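Local coordinates for outer membrane protein OMP121 (Bacteroides thetaiotaomicron, PDB 5FQ8) that probably imports peptides across the outer membrane of a gut bacterium as a TonB-dependent receptor that also binds calcium, at residues B[195-200]-B[848-853]; B[200-205]-B[212-217]. One frame throughout, in Å; residues are numbered along the deposited sequence.

Interaction 1: B[195-200]-B[848-853]; sequences QNEFGM and YNDRNP. With CA (calcium ion), chain N.
Asp850 and Arg851 meet Glu197 and Phe198 from the middle of a type I' turn, Asn849 to Asn852. Both carboxylate oxygens of Asp850 bind a calcium ion, OD1 at 2.0 Å and OD2 at 2.8 Å, alongside a water. Glu197 belongs to the same site in structures of this protein but is not a ligand here. Its OE2 lies 4.2 Å from Asp850 OD2. Arg217 NH1 forms a salt bridge with OE2, and a basic side chain of another protein chain bonds OD2, which would probably offset the like charges. Arg851 comes next, extended from CG to NE, and slides over the Phe198 ring. Its CD makes a CH-pi contact, 3.7 Å from the ring centroid, and the guanidinium is tilted 23° from the ring plane. Glu197 CB lies against the opposite face. NH1 of Arg851 bonds to Ser213 O, and NH2 to Thr846 OG1 and Gly841 O. With an alanine here, Phe198 would probably lose the cover Arg851 gives its ring, and Ser213 O its bonding partner. Gln195 OE1 accepts a hydrogen bond from Phe198 N, while its NE2 lies 3.4 Å from Arg851 NH2 without bonding. The contact joins the loop after strand 177-188 to that between helix 832-839 and strand 859-865.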
loop_
_atom_site.group_PDB
_atom_site.type_symbol
_atom_site.label_atom_id
_atom_site.label_comp_id
_atom_site.label_asym_id
_atom_site.label_seq_id
_atom_site.Cartn_x
_atom_site.Cartn_y
_atom_site.Cartn_z
ATOM N N GLN B 195 21.457 -30.715 24.876
ATOM C CA GLN B 195 22.434 -30.892 25.926
ATOM C C GLN B 195 21.876 -30.262 27.192
ATOM O O GLN B 195 21.294 -29.190 27.143
ATOM C CB GLN B 195 23.749 -30.240 25.510
ATOM C CG GLN B 195 24.522 -29.605 26.638
ATOM C CD GLN B 195 24.224 -28.147 26.797
ATOM O OE1 GLN B 195 24.211 -27.639 27.900
ATOM N NE2 GLN B 195 23.986 -27.462 25.696
ATOM N N ASN B 196 22.017 -30.927 28.312
ATOM C CA ASN B 196 21.609 -30.353 29.591
ATOM C C ASN B 196 22.792 -30.250 30.543
ATOM O O ASN B 196 22.626 -30.330 31.756
ATOM C CB ASN B 196 20.473 -31.146 30.250
ATOM C CG ASN B 196 19.153 -31.040 29.489
ATOM O OD1 ASN B 196 18.499 -29.999 29.496
ATOM N ND2 ASN B 196 18.738 -32.131 28.874
ATOM N N GLU B 197 23.991 -30.073 30.002
ATOM C CA GLU B 197 25.194 -30.024 30.812
ATOM C C GLU B 197 25.624 -28.605 31.149
ATOM O O GLU B 197 26.076 -28.353 32.270
ATOM C CB GLU B 197 26.324 -30.752 30.086
ATOM C CG GLU B 197 27.411 -31.297 30.984
ATOM C CD GLU B 197 28.489 -32.036 30.222
ATOM O OE1 GLU B 197 28.252 -32.410 29.056
ATOM O OE2 GLU B 197 29.575 -32.241 30.796
ATOM N N PHE B 198 25.468 -27.664 30.219
ATOM C CA PHE B 198 25.928 -26.293 30.392
ATOM C C PHE B 198 24.780 -25.318 30.159
ATOM O O PHE B 198 23.873 -25.576 29.370
ATOM C CB PHE B 198 27.084 -25.979 29.441
ATOM C CG PHE B 198 28.087 -27.087 29.306
ATOM C CD1 PHE B 198 29.151 -27.187 30.182
ATOM C CD2 PHE B 198 27.969 -28.022 28.296
ATOM C CE1 PHE B 198 30.062 -28.191 30.056
ATOM C CE2 PHE B 198 28.885 -29.031 28.161
ATOM C CZ PHE B 198 29.933 -29.116 29.043
ATOM N N GLY B 199 24.839 -24.170 30.831
ATOM C CA GLY B 199 23.772 -23.209 30.791
ATOM C C GLY B 199 24.136 -21.917 30.089
ATOM O O GLY B 199 25.062 -21.852 29.267
ATOM N N MET B 200 23.383 -20.872 30.417
ATOM C CA MET B 200 23.488 -19.594 29.735
ATOM C C MET B 200 24.899 -19.049 29.794
ATOM O O MET B 200 25.477 -18.911 30.869
ATOM C CB MET B 200 22.530 -18.595 30.376
ATOM C CG MET B 200 22.650 -17.165 29.888
ATOM S SD MET B 200 21.453 -16.143 30.698
ATOM C CE MET B 200 21.673 -16.665 32.374
ATOM N N TYR B 848 30.489 -32.080 23.006
ATOM C CA TYR B 848 31.299 -33.189 22.509
ATOM C C TYR B 848 32.467 -33.552 23.420
ATOM O O TYR B 848 32.631 -34.712 23.797
ATOM C CB TYR B 848 31.801 -32.852 21.116
ATOM C CG TYR B 848 33.021 -33.603 20.664
ATOM C CD1 TYR B 848 32.925 -34.906 20.234
ATOM C CD2 TYR B 848 34.259 -32.986 20.619
ATOM C CE1 TYR B 848 34.016 -35.580 19.805
ATOM C CE2 TYR B 848 35.352 -33.656 20.187
ATOM C CZ TYR B 848 35.226 -34.957 19.782
ATOM O OH TYR B 848 36.326 -35.650 19.351
ATOM N N ASN B 849 33.336 -32.613 23.733
ATOM C CA ASN B 849 34.534 -32.989 24.459
ATOM C C ASN B 849 34.451 -32.573 25.908
ATOM O O ASN B 849 35.463 -32.238 26.517
ATOM C CB ASN B 849 35.759 -32.388 23.781
ATOM C CG ASN B 849 37.043 -33.050 24.198
ATOM O OD1 ASN B 849 37.334 -34.154 23.781
ATOM N ND2 ASN B 849 37.827 -32.369 25.012
ATOM N N ASP B 850 33.248 -32.577 26.469
ATOM C CA ASP B 850 32.994 -31.904 27.734
ATOM C C ASP B 850 33.450 -30.455 27.642
ATOM O O ASP B 850 33.734 -29.797 28.644
ATOM C CB ASP B 850 33.655 -32.631 28.900
ATOM C CG ASP B 850 33.200 -34.071 29.006
ATOM O OD1 ASP B 850 33.018 -34.718 27.953
ATOM O OD2 ASP B 850 33.083 -34.525 30.156
ATOM N N ARG B 851 33.531 -29.979 26.405
ATOM C CA ARG B 851 33.823 -28.595 26.082
ATOM C C ARG B 851 35.174 -28.157 26.640
ATOM O O ARG B 851 35.409 -26.978 26.902
ATOM C CB ARG B 851 32.681 -27.691 26.542
ATOM C CG ARG B 851 31.534 -27.750 25.565
ATOM C CD ARG B 851 30.404 -26.845 25.951
ATOM N NE ARG B 851 29.280 -27.038 25.052
ATOM C CZ ARG B 851 28.070 -26.542 25.266
ATOM N NH1 ARG B 851 27.845 -25.823 26.343
ATOM N NH2 ARG B 851 27.093 -26.758 24.400
ATOM N N ASN B 852 36.066 -29.097 26.797
ATOM C CA ASN B 852 37.424 -28.774 27.167
ATOM C C ASN B 852 38.242 -28.465 25.923
ATOM O O ASN B 852 37.909 -28.919 24.829
ATOM C CB ASN B 852 38.045 -29.932 27.915
ATOM C CG ASN B 852 37.387 -30.174 29.229
ATOM O OD1 ASN B 852 37.084 -29.243 29.963
ATOM N ND2 ASN B 852 37.145 -31.435 29.537
ATOM N N PRO B 853 39.311 -27.687 26.061
ATOM C CA PRO B 853 40.134 -27.344 24.900
ATOM C C PRO B 853 40.567 -28.586 24.164
ATOM O O PRO B 853 40.957 -29.574 24.770
ATOM C CB PRO B 853 41.323 -26.617 25.523
ATOM C CG PRO B 853 41.294 -26.954 26.947
ATOM C CD PRO B 853 39.862 -27.103 27.286
HETATM CA CA CA N . 31.221 -35.515 28.386
HETATM O O HOH W 1 29.488 -36.754 27.570
#

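Interaction 2: B[200-205]-B[212-217]; sequences MGWNGN and GSWGPR
Trp214 is held to the other segment through its backbone at both ends. Its N gives a weak hydrogen bond to Gly201 O at 3.0 Å, and its O takes another weak one from Gly204 N at 2.9 Å. Gly204 lies in a type I' turn from Trp202 to Asn205, closed by Asn205 N to Trp202 O at 2.6 Å. A CA-H...O contact adds to these: Met200 CA points at Gly212 O, 3.3 Å away, with 170° at the hydrogen. Farther out the two indoles meet edge to face. The five-membered ring of Trp214 turns its edge to the six-membered ring of Trp202, with planes at 77°. CD1 is the touching atom, 3.7 Å from Trp202 CZ3. Trp214 has CG anti to its carbonyl carbon (chi1 -58°), which brings CD1 over that face. Its NE1 bonds to Phe839 O, and helix 880-889 packs on the indole. Trp202 also meets Phe839 and Tyr884 and packs on the bound peptide. Gly201 and Gly215 bring their CA atoms to 3.8 Å, and a side chain on either would probably clash with the other segment. Two weak backbone bonds, close glycines and an edge-to-face indole pair make up the contact, consistent with lining the peptide site.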
loop_
_atom_site.group_PDB
_atom_site.type_symbol
_atom_site.label_atom_id
_atom_site.label_comp_id
_atom_site.label_asym_id
_atom_site.label_seq_id
_atom_site.Cartn_x
_atom_site.Cartn_y
_atom_site.Cartn_z
ATOM N N MET B 200 23.383 -20.872 30.417
ATOM C CA MET B 200 23.488 -19.594 29.735
ATOM C C MET B 200 24.899 -19.049 29.794
ATOM O O MET B 200 25.477 -18.911 30.869
ATOM C CB MET B 200 22.530 -18.595 30.376
ATOM C CG MET B 200 22.650 -17.165 29.888
ATOM S SD MET B 200 21.453 -16.143 30.698
ATOM C CE MET B 200 21.673 -16.665 32.374
ATOM N N GLY B 201 25.437 -18.720 28.637
ATOM C CA GLY B 201 26.704 -18.029 28.584
ATOM C C GLY B 201 27.281 -18.077 27.189
ATOM O O GLY B 201 26.715 -18.666 26.276
ATOM N N TRP B 202 28.428 -17.429 27.052
ATOM C CA TRP B 202 29.181 -17.471 25.818
ATOM C C TRP B 202 30.645 -17.701 26.168
ATOM O O TRP B 202 31.056 -17.535 27.313
ATOM C CB TRP B 202 28.977 -16.188 25.020
ATOM C CG TRP B 202 29.029 -16.379 23.565
ATOM C CD1 TRP B 202 30.064 -16.107 22.752
ATOM C CD2 TRP B 202 27.995 -16.901 22.737
ATOM N NE1 TRP B 202 29.747 -16.412 21.462
ATOM C CE2 TRP B 202 28.478 -16.906 21.425
ATOM C CE3 TRP B 202 26.707 -17.365 22.977
ATOM C CZ2 TRP B 202 27.724 -17.353 20.356
ATOM C CZ3 TRP B 202 25.961 -17.803 21.913
ATOM C CH2 TRP B 202 26.472 -17.799 20.620
ATOM N N ASN B 203 31.424 -18.125 25.183
ATOM C CA ASN B 203 32.847 -18.402 25.375
ATOM C C ASN B 203 33.101 -19.297 26.578
ATOM O O ASN B 203 34.163 -19.226 27.179
ATOM C CB ASN B 203 33.672 -17.121 25.544
ATOM C CG ASN B 203 33.273 -16.038 24.591
ATOM O OD1 ASN B 203 32.794 -14.988 25.002
ATOM N ND2 ASN B 203 33.486 -16.267 23.308
ATOM N N GLY B 204 32.142 -20.119 26.967
ATOM C CA GLY B 204 32.285 -20.897 28.170
ATOM C C GLY B 204 32.186 -20.110 29.448
ATOM O O GLY B 204 32.287 -20.699 30.519
ATOM N N ASN B 205 31.991 -18.805 29.384
ATOM C CA ASN B 205 31.888 -17.998 30.587
ATOM C C ASN B 205 30.430 -17.696 30.904
ATOM O O ASN B 205 29.563 -17.741 30.031
ATOM C CB ASN B 205 32.675 -16.694 30.429
ATOM C CG ASN B 205 34.116 -16.925 30.038
ATOM O OD1 ASN B 205 34.666 -17.976 30.264
ATOM N ND2 ASN B 205 34.725 -15.933 29.446
ATOM N N GLY B 212 21.746 -18.432 24.437
ATOM C CA GLY B 212 22.447 -19.657 24.127
ATOM C C GLY B 212 23.029 -20.248 25.387
ATOM O O GLY B 212 22.861 -19.716 26.485
ATOM N N SER B 213 23.714 -21.368 25.218
ATOM C CA SER B 213 24.086 -22.203 26.350
ATOM C C SER B 213 25.533 -22.614 26.268
ATOM O O SER B 213 25.875 -23.785 26.410
ATOM C CB SER B 213 23.229 -23.459 26.446
ATOM O OG SER B 213 21.850 -23.171 26.441
ATOM N N TRP B 214 26.418 -21.658 26.030
ATOM C CA TRP B 214 27.846 -21.929 26.148
ATOM C C TRP B 214 28.395 -21.382 27.457
ATOM O O TRP B 214 29.383 -20.679 27.467
ATOM C CB TRP B 214 28.604 -21.339 24.970
ATOM C CG TRP B 214 28.190 -21.813 23.613
ATOM C CD1 TRP B 214 27.377 -21.170 22.742
ATOM C CD2 TRP B 214 28.630 -22.995 22.947
ATOM N NE1 TRP B 214 27.263 -21.883 21.586
ATOM C CE2 TRP B 214 28.027 -23.010 21.686
ATOM C CE3 TRP B 214 29.469 -24.051 23.302
ATOM C CZ2 TRP B 214 28.227 -24.042 20.779
ATOM C CZ3 TRP B 214 29.672 -25.073 22.398
ATOM C CH2 TRP B 214 29.057 -25.062 21.155
ATOM N N GLY B 215 27.752 -21.682 28.576
ATOM C CA GLY B 215 28.225 -21.214 29.854
ATOM C C GLY B 215 28.954 -22.313 30.593
ATOM O O GLY B 215 29.437 -23.278 29.993
ATOM N N PRO B 216 29.060 -22.182 31.908
ATOM C CA PRO B 216 29.706 -23.218 32.707
ATOM C C PRO B 216 28.831 -24.449 32.891
ATOM O O PRO B 216 27.630 -24.467 32.623
ATOM C CB PRO B 216 29.972 -22.518 34.042
ATOM C CG PRO B 216 29.109 -21.383 34.073
ATOM C CD PRO B 216 28.881 -20.944 32.669
ATOM N N ARG B 217 29.484 -25.510 33.353
ATOM C CA ARG B 217 28.775 -26.730 33.700
ATOM C C ARG B 217 27.880 -26.463 34.899
ATOM O O ARG B 217 28.244 -25.716 35.808
ATOM C CB ARG B 217 29.769 -27.853 33.985
ATOM C CG ARG B 217 29.148 -29.245 34.042
ATOM C CD ARG B 217 30.067 -30.338 33.488
ATOM N NE ARG B 217 31.487 -30.033 33.643
ATOM C CZ ARG B 217 32.372 -30.085 32.655
ATOM N NH1 ARG B 217 31.977 -30.442 31.451
ATOM N NH2 ARG B 217 33.648 -29.801 32.871
#

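How the interactions relate
From the N terminus, the chain leaves strand 177-188 and enters residues 195-200, the first half of interaction 1. Residues 200-205 follow at once, sharing Met200, and begin interaction 2. This second contact soon closes a short loop when residues 212-217 return. Interaction 1 closes only at residues 848-853, after 647 intervening residues that include much of the strand content. Interaction 2 is therefore nested inside the long loop, and the two do not cross. Their centres lie about 8 Å apart, and they touch directly: Arg851 packs on Trp214, and Arg217 on Phe198. Together they tie an early loop region to the late region around helices 832-839 and 880-889.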